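Local coordinates for protein NAD-dependent benzaldehyde dehydrogenase (Legionella pneumophila, PDB 3RHE) that is called an NAD-dependent benzaldehyde dehydrogenase but belongs to the glyoxalase/bleomycin resistance superfamily, its actual activity not being established, at residues V81-I84 and H85-S89. Numbering follows the deposited sequence.
Sequences VDEI and HRQWS
Ile84 and Trp88, one turn apart on the amphipathic helix 78-90, lie side by side and point the same way. The branch methyl CG2 of Ile84 sits over one face of the indole, 3.7 Å from the centroid of the Trp88 five-membered ring, a CH-pi contact shifted toward the NE1 rim. CG2 lies anti to the backbone N, which turns this methyl toward the ring. Both side chains also rest on Ile120 of strand 117-123, and Trp88 meets Phe108 edge-to-face, so the pair joins the helix to the sheet. Backbone i to i+4 bonds from His85, Arg86, Gln87 and Trp88 N to Val81, Asp82, Glu83 and Ile84 O (2.9 to 3.1 Å) set the helical frame.

Elsewhere on the helix, Glu83 and Arg86 form an i to i+3 salt bridge. Glu83 OE1 offers its syn lone pair to Arg86 NH2 at 2.8 Å, but the bond is bent (136°) and the carboxylate and guanidinium planes stand 86° apart. Both chains bend, Glu83 at chi2 and Arg86 at chi3 (71°), to bring the charged ends together.

On another side of the same turn a water donates to Asp82 O and lies 2.7 Å from His85 ND1, in the imidazole plane. The carboxylate of Asp82 is held instead by Tyr106. Ser89 OG gives a 3.0 Å hydrogen bond to His85 O, which also accepts from Ser89 N on the opposite face of the carbonyl plane.

The chemistry thus divides the helix: apolar and aromatic groups dock it on the sheet, while the ion pair, solvent-facing and bent, probably contributes little.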
loop_
_atom_site.group_PDB
_atom_site.type_symbol
_atom_site.label_atom_id
_atom_site.label_comp_id
_atom_site.label_asym_id
_atom_site.label_seq_id
_atom_site.Cartn_x
_atom_site.Cartn_y
_atom_site.Cartn_z
ATOM N N VAL A 81 -13.687 -4.959 -0.221
ATOM C CA VAL A 81 -12.512 -5.617 -0.803
ATOM C C VAL A 81 -12.917 -6.800 -1.684
ATOM O O VAL A 81 -12.426 -6.944 -2.791
ATOM C CB VAL A 81 -11.548 -6.142 0.281
ATOM C CG1 VAL A 81 -10.432 -6.969 -0.358
ATOM C CG2 VAL A 81 -10.995 -5.000 1.103
ATOM N N ASP A 82 -13.813 -7.656 -1.185
ATOM C CA ASP A 82 -14.288 -8.793 -1.981
ATOM C C ASP A 82 -15.040 -8.336 -3.226
ATOM O O ASP A 82 -14.888 -8.910 -4.303
ATOM C CB ASP A 82 -15.197 -9.714 -1.152
ATOM C CG ASP A 82 -14.431 -10.481 -0.097
ATOM O OD1 ASP A 82 -13.241 -10.791 -0.331
ATOM O OD2 ASP A 82 -15.017 -10.762 0.963
ATOM N N GLU A 83 -15.858 -7.305 -3.073
ATOM C CA GLU A 83 -16.635 -6.798 -4.203
ATOM C C GLU A 83 -15.702 -6.287 -5.306
ATOM O O GLU A 83 -15.906 -6.589 -6.478
ATOM C CB GLU A 83 -17.615 -5.723 -3.728
ATOM C CG GLU A 83 -18.277 -4.871 -4.815
ATOM C CD GLU A 83 -19.079 -5.687 -5.826
ATOM O OE1 GLU A 83 -19.492 -6.827 -5.519
ATOM O OE2 GLU A 83 -19.300 -5.170 -6.939
ATOM N N ILE A 84 -14.664 -5.527 -4.940
ATOM C CA ILE A 84 -13.742 -5.046 -5.962
ATOM C C ILE A 84 -12.966 -6.207 -6.576
ATOM O O ILE A 84 -12.663 -6.205 -7.763
ATOM C CB ILE A 84 -12.759 -3.977 -5.427
ATOM C CG1 ILE A 84 -13.528 -2.792 -4.836
ATOM C CG2 ILE A 84 -11.835 -3.521 -6.554
ATOM C CD1 ILE A 84 -12.672 -1.783 -4.107
ATOM N N HIS A 85 -12.636 -7.206 -5.763
ATOM C CA HIS A 85 -11.950 -8.369 -6.298
ATOM C C HIS A 85 -12.779 -9.046 -7.392
ATOM O O HIS A 85 -12.256 -9.447 -8.429
ATOM C CB HIS A 85 -11.639 -9.382 -5.199
ATOM C CG HIS A 85 -10.982 -10.623 -5.715
ATOM N ND1 HIS A 85 -11.634 -11.834 -5.797
ATOM C CD2 HIS A 85 -9.739 -10.832 -6.211
ATOM C CE1 HIS A 85 -10.816 -12.739 -6.303
ATOM N NE2 HIS A 85 -9.660 -12.155 -6.569
ATOM N N ARG A 86 -14.077 -9.178 -7.144
ATOM C CA ARG A 86 -14.984 -9.729 -8.141
ATOM C C ARG A 86 -14.991 -8.892 -9.418
ATOM O O ARG A 86 -14.884 -9.429 -10.519
ATOM C CB ARG A 86 -16.396 -9.830 -7.564
ATOM C CG ARG A 86 -17.406 -10.412 -8.529
ATOM C CD ARG A 86 -18.664 -10.843 -7.803
ATOM N NE ARG A 86 -19.456 -9.714 -7.322
ATOM C CZ ARG A 86 -20.670 -9.840 -6.787
ATOM N NH1 ARG A 86 -21.222 -11.046 -6.680
ATOM N NH2 ARG A 86 -21.337 -8.768 -6.366
ATOM N N GLN A 87 -15.106 -7.573 -9.276
ATOM C CA GLN A 87 -15.098 -6.693 -10.444
ATOM C C GLN A 87 -13.805 -6.853 -11.252
ATOM O O GLN A 87 -13.839 -6.941 -12.481
ATOM C CB GLN A 87 -15.265 -5.221 -10.038
ATOM C CG GLN A 87 -16.641 -4.840 -9.528
ATOM C CD GLN A 87 -16.664 -3.446 -8.924
ATOM O OE1 GLN A 87 -17.555 -3.105 -8.140
ATOM N NE2 GLN A 87 -15.678 -2.635 -9.277
ATOM N N TRP A 88 -12.669 -6.895 -10.561
ATOM C CA TRP A 88 -11.377 -6.987 -11.243
ATOM C C TRP A 88 -11.193 -8.337 -11.952
ATOM O O TRP A 88 -10.624 -8.403 -13.046
ATOM C CB TRP A 88 -10.219 -6.693 -10.266
ATOM C CG TRP A 88 -10.034 -5.208 -9.937
ATOM C CD1 TRP A 88 -10.977 -4.213 -10.044
ATOM C CD2 TRP A 88 -8.848 -4.578 -9.420
ATOM N NE1 TRP A 88 -10.439 -3.005 -9.647
ATOM C CE2 TRP A 88 -9.142 -3.203 -9.250
ATOM C CE3 TRP A 88 -7.564 -5.038 -9.093
ATOM C CZ2 TRP A 88 -8.197 -2.285 -8.776
ATOM C CZ3 TRP A 88 -6.627 -4.123 -8.607
ATOM C CH2 TRP A 88 -6.951 -2.765 -8.456
ATOM N N SER A 89 -11.680 -9.411 -11.336
ATOM C CA SER A 89 -11.639 -10.720 -11.981
ATOM C C SER A 89 -12.483 -10.698 -13.252
ATOM O O SER A 89 -12.057 -11.172 -14.301
ATOM C CB SER A 89 -12.142 -11.813 -11.040
ATOM O OG SER A 89 -11.302 -11.909 -9.899
HETATM O O HOH W 1 -13.928 -11.938 -4.362
#